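Long-range contact in phage-like element PBSX protein XepA (Bacillus subtilis, PDB 6IA5), which is of uncertain function, belongs to a prophage lytic cassette, assembles as a pentamer and does not seem to take part in host cell lysis: residues V203-W217 with I260-K274. Sequence-based numbering, arbitrary orientation.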
loop_
_atom_site.group_PDB
_atom_site.type_symbol
_atom_site.label_atom_id
_atom_site.label_comp_id
_atom_site.label_asym_id
_atom_site.label_seq_id
_atom_site.Cartn_x
_atom_site.Cartn_y
_atom_site.Cartn_z
ATOM N N VAL E 203 6.359 -38.679 7.283
ATOM C CA VAL E 203 5.293 -39.605 7.646
ATOM C C VAL E 203 5.771 -40.478 8.800
ATOM O O VAL E 203 6.806 -41.133 8.686
ATOM C CB VAL E 203 4.864 -40.516 6.479
ATOM C CG1 VAL E 203 3.791 -41.515 6.925
ATOM C CG2 VAL E 203 4.370 -39.753 5.266
ATOM N N GLU E 204 4.977 -40.515 9.878
ATOM C CA GLU E 204 5.242 -41.389 11.008
ATOM C C GLU E 204 4.304 -42.596 10.970
ATOM O O GLU E 204 3.108 -42.458 10.733
ATOM C CB GLU E 204 5.078 -40.626 12.330
ATOM C CG GLU E 204 5.778 -41.354 13.470
ATOM C CD GLU E 204 5.574 -40.821 14.876
ATOM O OE1 GLU E 204 5.146 -39.640 14.999
ATOM O OE2 GLU E 204 5.846 -41.590 15.840
ATOM N N VAL E 205 4.870 -43.782 11.213
ATOM C CA VAL E 205 4.159 -45.054 11.276
ATOM C C VAL E 205 4.319 -45.573 12.706
ATOM O O VAL E 205 5.442 -45.727 13.191
ATOM C CB VAL E 205 4.729 -46.065 10.259
ATOM C CG1 VAL E 205 4.007 -47.414 10.337
ATOM C CG2 VAL E 205 4.721 -45.506 8.832
ATOM N N TYR E 206 3.195 -45.825 13.392
ATOM C CA TYR E 206 3.255 -46.210 14.793
ATOM C C TYR E 206 1.965 -46.913 15.212
ATOM O O TYR E 206 0.893 -46.619 14.687
ATOM C CB TYR E 206 3.521 -44.991 15.686
ATOM C CG TYR E 206 2.458 -43.926 15.608
ATOM C CD1 TYR E 206 2.455 -43.003 14.573
ATOM C CD2 TYR E 206 1.469 -43.817 16.574
ATOM C CE1 TYR E 206 1.483 -42.016 14.482
ATOM C CE2 TYR E 206 0.500 -42.817 16.511
ATOM C CZ TYR E 206 0.505 -41.921 15.456
ATOM O OH TYR E 206 -0.436 -40.936 15.345
ATOM N N GLY E 207 2.096 -47.827 16.182
ATOM C CA GLY E 207 0.961 -48.454 16.833
ATOM C C GLY E 207 1.316 -49.813 17.436
ATOM O O GLY E 207 2.487 -50.152 17.562
ATOM N N THR E 208 0.279 -50.604 17.741
ATOM C CA THR E 208 0.429 -51.872 18.441
ATOM C C THR E 208 0.560 -53.041 17.466
ATOM O O THR E 208 0.978 -54.118 17.885
ATOM C CB THR E 208 -0.755 -52.150 19.381
ATOM O OG1 THR E 208 -1.929 -52.015 18.585
ATOM C CG2 THR E 208 -0.860 -51.172 20.533
ATOM N N ALA E 209 0.202 -52.853 16.184
ATOM C CA ALA E 209 0.197 -53.969 15.246
ATOM C C ALA E 209 1.493 -54.763 15.372
ATOM O O ALA E 209 2.580 -54.190 15.411
ATOM C CB ALA E 209 -0.001 -53.477 13.835
ATOM N N GLU E 210 1.374 -56.094 15.440
ATOM C CA GLU E 210 2.560 -56.935 15.571
ATOM C C GLU E 210 3.202 -57.155 14.207
ATOM O O GLU E 210 4.395 -57.438 14.104
ATOM C CB GLU E 210 2.219 -58.280 16.220
ATOM C CG GLU E 210 2.111 -58.176 17.733
ATOM C CD GLU E 210 1.182 -59.178 18.396
ATOM O OE1 GLU E 210 0.710 -60.107 17.690
ATOM O OE2 GLU E 210 0.933 -59.017 19.616
ATOM N N MET E 211 2.375 -57.099 13.165
ATOM C CA MET E 211 2.815 -57.248 11.789
ATOM C C MET E 211 2.011 -56.242 10.973
ATOM O O MET E 211 0.816 -56.082 11.209
ATOM C CB MET E 211 2.509 -58.679 11.322
ATOM C CG MET E 211 2.366 -58.850 9.850
ATOM S SD MET E 211 3.929 -59.402 9.207
ATOM C CE MET E 211 3.928 -58.514 7.645
ATOM N N SER E 212 2.694 -55.525 10.078
ATOM C CA SER E 212 2.049 -54.578 9.184
ATOM C C SER E 212 2.980 -54.286 8.013
ATOM O O SER E 212 4.206 -54.398 8.130
ATOM C CB SER E 212 1.621 -53.305 9.869
ATOM O OG SER E 212 2.730 -52.684 10.499
ATOM N N GLU E 213 2.373 -53.963 6.871
ATOM C CA GLU E 213 3.125 -53.475 5.731
ATOM C C GLU E 213 2.446 -52.219 5.184
ATOM O O GLU E 213 1.250 -52.232 4.880
ATOM C CB GLU E 213 3.257 -54.556 4.662
ATOM C CG GLU E 213 4.054 -54.058 3.456
ATOM C CD GLU E 213 4.551 -55.152 2.525
ATOM O OE1 GLU E 213 3.749 -56.070 2.276
ATOM O OE2 GLU E 213 5.740 -55.101 2.069
ATOM N N VAL E 214 3.241 -51.146 5.060
ATOM C CA VAL E 214 2.777 -49.900 4.468
ATOM C C VAL E 214 3.501 -49.699 3.143
ATOM O O VAL E 214 4.720 -49.802 3.089
ATOM C CB VAL E 214 3.002 -48.707 5.406
ATOM C CG1 VAL E 214 2.491 -47.401 4.795
ATOM C CG2 VAL E 214 2.387 -48.959 6.775
ATOM N N LYS E 215 2.730 -49.394 2.092
ATOM C CA LYS E 215 3.276 -49.137 0.774
ATOM C C LYS E 215 3.057 -47.667 0.450
ATOM O O LYS E 215 1.975 -47.142 0.703
ATOM C CB LYS E 215 2.594 -50.041 -0.254
ATOM C CG LYS E 215 3.234 -50.080 -1.635
ATOM C CD LYS E 215 2.739 -51.245 -2.477
ATOM C CE LYS E 215 3.642 -51.638 -3.638
ATOM N NZ LYS E 215 4.376 -50.492 -4.224
ATOM N N PHE E 216 4.097 -47.021 -0.104
ATOM C CA PHE E 216 4.095 -45.582 -0.336
ATOM C C PHE E 216 3.676 -45.292 -1.777
ATOM O O PHE E 216 4.282 -45.808 -2.718
ATOM C CB PHE E 216 5.494 -45.007 -0.084
ATOM C CG PHE E 216 6.164 -45.435 1.203
ATOM C CD1 PHE E 216 5.427 -45.671 2.361
ATOM C CD2 PHE E 216 7.550 -45.569 1.269
ATOM C CE1 PHE E 216 6.059 -46.028 3.551
ATOM C CE2 PHE E 216 8.178 -45.929 2.455
ATOM C CZ PHE E 216 7.427 -46.154 3.592
ATOM N N TRP E 217 2.645 -44.455 -1.941
ATOM C CA TRP E 217 2.095 -44.188 -3.261
ATOM C C TRP E 217 1.943 -42.689 -3.466
ATOM O O TRP E 217 1.609 -41.968 -2.534
ATOM C CB TRP E 217 0.699 -44.800 -3.413
ATOM C CG TRP E 217 0.547 -46.285 -3.321
ATOM C CD1 TRP E 217 -0.034 -46.975 -2.296
ATOM C CD2 TRP E 217 0.852 -47.262 -4.334
ATOM N NE1 TRP E 217 -0.093 -48.311 -2.591
ATOM C CE2 TRP E 217 0.432 -48.520 -3.838
ATOM C CE3 TRP E 217 1.428 -47.205 -5.609
ATOM C CZ2 TRP E 217 0.587 -49.704 -4.563
ATOM C CZ3 TRP E 217 1.583 -48.374 -6.329
ATOM C CH2 TRP E 217 1.173 -49.607 -5.809
ATOM N N ILE E 260 -0.614 -41.370 -0.899
ATOM C CA ILE E 260 -1.370 -42.393 -0.197
ATOM C C ILE E 260 -0.364 -43.313 0.498
ATOM O O ILE E 260 0.632 -43.731 -0.102
ATOM C CB ILE E 260 -2.257 -43.159 -1.196
ATOM C CG1 ILE E 260 -3.373 -42.259 -1.744
ATOM C CG2 ILE E 260 -2.819 -44.411 -0.555
ATOM C CD1 ILE E 260 -4.092 -42.822 -2.957
ATOM N N MET E 261 -0.646 -43.615 1.768
ATOM C CA MET E 261 0.143 -44.559 2.540
ATOM C C MET E 261 -0.743 -45.759 2.832
ATOM O O MET E 261 -1.499 -45.746 3.801
ATOM C CB MET E 261 0.568 -43.902 3.857
ATOM C CG MET E 261 1.463 -42.678 3.635
ATOM S SD MET E 261 3.125 -43.265 3.246
ATOM C CE MET E 261 3.553 -42.206 1.858
ATOM N N GLU E 262 -0.649 -46.791 1.988
ATOM C CA GLU E 262 -1.601 -47.883 2.023
ATOM C C GLU E 262 -1.129 -48.952 3.008
ATOM O O GLU E 262 0.012 -49.428 2.939
ATOM C CB GLU E 262 -1.768 -48.471 0.617
ATOM C CG GLU E 262 -2.513 -49.793 0.584
ATOM C CD GLU E 262 -2.798 -50.337 -0.812
ATOM O OE1 GLU E 262 -2.204 -49.846 -1.786
ATOM O OE2 GLU E 262 -3.639 -51.228 -0.942
ATOM N N ILE E 263 -2.030 -49.357 3.914
ATOM C CA ILE E 263 -1.756 -50.543 4.701
ATOM C C ILE E 263 -2.120 -51.760 3.854
ATOM O O ILE E 263 -3.293 -51.980 3.569
ATOM C CB ILE E 263 -2.476 -50.504 6.062
ATOM C CG1 ILE E 263 -1.992 -49.322 6.905
ATOM C CG2 ILE E 263 -2.274 -51.820 6.795
ATOM C CD1 ILE E 263 -2.814 -49.045 8.132
ATOM N N ILE E 264 -1.085 -52.502 3.444
ATOM C CA ILE E 264 -1.180 -53.666 2.578
ATOM C C ILE E 264 -1.687 -54.836 3.415
ATOM O O ILE E 264 -2.508 -55.634 2.963
ATOM C CB ILE E 264 0.190 -53.988 1.934
ATOM C CG1 ILE E 264 0.596 -52.925 0.913
ATOM C CG2 ILE E 264 0.204 -55.381 1.301
ATOM C CD1 ILE E 264 -0.395 -52.773 -0.234
ATOM N N SER E 265 -1.159 -54.935 4.638
ATOM C CA SER E 265 -1.564 -55.972 5.565
ATOM C C SER E 265 -1.274 -55.514 6.990
ATOM O O SER E 265 -0.410 -54.671 7.220
ATOM C CB SER E 265 -0.884 -57.267 5.256
ATOM O OG SER E 265 0.505 -57.140 5.480
ATOM N N ILE E 266 -2.023 -56.097 7.930
ATOM C CA ILE E 266 -1.895 -55.816 9.345
ATOM C C ILE E 266 -2.488 -56.996 10.127
ATOM O O ILE E 266 -3.541 -57.508 9.739
ATOM C CB ILE E 266 -2.582 -54.477 9.656
ATOM C CG1 ILE E 266 -2.510 -54.092 11.134
ATOM C CG2 ILE E 266 -3.998 -54.440 9.134
ATOM C CD1 ILE E 266 -3.011 -52.709 11.407
ATOM N N THR E 267 -1.787 -57.442 11.182
ATOM C CA THR E 267 -2.349 -58.357 12.158
ATOM C C THR E 267 -1.834 -57.999 13.550
ATOM O O THR E 267 -0.723 -57.477 13.723
ATOM C CB THR E 267 -1.996 -59.832 11.871
ATOM O OG1 THR E 267 -0.581 -60.023 11.795
ATOM C CG2 THR E 267 -2.651 -60.391 10.629
ATOM N N GLY E 268 -2.663 -58.314 14.555
ATOM C CA GLY E 268 -2.227 -58.345 15.943
ATOM C C GLY E 268 -2.171 -56.955 16.573
ATOM O O GLY E 268 -1.284 -56.671 17.358
ATOM N N GLY E 269 -3.125 -56.091 16.236
ATOM C CA GLY E 269 -3.124 -54.738 16.771
ATOM C C GLY E 269 -3.527 -53.720 15.708
ATOM O O GLY E 269 -4.041 -54.084 14.655
ATOM N N THR E 270 -3.293 -52.442 16.004
ATOM C CA THR E 270 -3.697 -51.383 15.096
ATOM C C THR E 270 -2.473 -50.543 14.703
ATOM O O THR E 270 -1.391 -50.658 15.300
ATOM C CB THR E 270 -4.821 -50.543 15.712
ATOM O OG1 THR E 270 -4.246 -50.001 16.898
ATOM C CG2 THR E 270 -6.066 -51.340 16.048
ATOM N N LEU E 271 -2.663 -49.692 13.693
ATOM C CA LEU E 271 -1.579 -48.877 13.162
ATOM C C LEU E 271 -2.117 -47.501 12.789
ATOM O O LEU E 271 -3.167 -47.398 12.168
ATOM C CB LEU E 271 -0.948 -49.588 11.957
ATOM C CG LEU E 271 0.431 -49.075 11.529
ATOM C CD1 LEU E 271 1.503 -49.518 12.519
ATOM C CD2 LEU E 271 0.792 -49.567 10.136
ATOM N N SER E 272 -1.400 -46.465 13.214
ATOM C CA SER E 272 -1.655 -45.109 12.762
ATOM C C SER E 272 -0.555 -44.695 11.783
ATOM O O SER E 272 0.602 -45.081 11.938
ATOM C CB SER E 272 -1.717 -44.158 13.929
ATOM O OG SER E 272 -2.824 -44.461 14.773
ATOM N N VAL E 273 -0.938 -43.912 10.775
ATOM C CA VAL E 273 -0.019 -43.353 9.798
ATOM C C VAL E 273 -0.399 -41.892 9.598
ATOM O O VAL E 273 -1.471 -41.590 9.078
ATOM C CB VAL E 273 -0.039 -44.128 8.465
ATOM C CG1 VAL E 273 1.011 -43.554 7.514
ATOM C CG2 VAL E 273 0.188 -45.629 8.657
ATOM N N LYS E 274 0.481 -41.000 10.048
ATOM C CA LYS E 274 0.180 -39.579 10.027
ATOM C C LYS E 274 1.440 -38.833 9.626
ATOM O O LYS E 274 2.542 -39.295 9.921
ATOM C CB LYS E 274 -0.245 -39.104 11.421
ATOM C CG LYS E 274 -1.481 -39.807 11.953
ATOM C CD LYS E 274 -2.060 -39.151 13.176
ATOM C CE LYS E 274 -3.234 -39.940 13.724
ATOM N NZ LYS E 274 -3.667 -39.350 15.013
HETATM O O HOH W 1 -1.462 -46.148 16.453
HETATM O O HOH W 2 -2.133 -48.833 17.271
HETATM O O HOH W 3 2.113 -57.567 3.600
#
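Val205 pairs with Val273 in one layer and Val214 with Ile263 in the other, where two beta arches, 203-217 and 260-274, lie side by side at one end of a beta-sandwich-like domain, 203-207 running antiparallel to 271-274 and 211-217 antiparallel to 260-267. Each arch crosses from one sheet layer to the other, and the two turns travel together. Paired backbone bonds at Glu204–Lys274 and Tyr206–Ser272 tie the first ladder. The second begins at a classic bulge, where Glu210 and Met211 both face Thr267 (the Glu210 N bond being weak), and runs to Trp217–Ile260; it is broken once, at Ile264, an extra residue that shifts the register between Glu213 and Val214. Between the ladders, Ala209 N donates to Thr270 O (2.9 Å), while Thr208 OG1 receives Thr270 N almost straight on (172°).

Apolar side chains fill the space between the layers. Leu271 CD2 lies 3.8 Å from Val214 CG2 and also reaches Val205 CG1. Val203 CG1 presses on Val273 CG1 at 3.5 Å, a tight methyl contact, and Met261, its chain bent, brings SD to 3.4 Å from Phe216 CD1 in an oblique Met-aromatic contact. Phe251 and Trp249 extend this aromatic cluster.

On the outer faces, Ser272 CB sits over the Tyr206 ring, 3.8 Å from its centroid, in a CH-pi contact, while Ser272 OG bonds Asn183 N. Water 3 bridges Glu213 OE1 and Ser265 OG. Glu262, extended with CG anti to N (chi1 168°), offers the anti lone pair of OE1 to Trp217; OE1 lies 2.7 Å from Trp217 NE1 and 30° out of the indole plane, and the bond is bent.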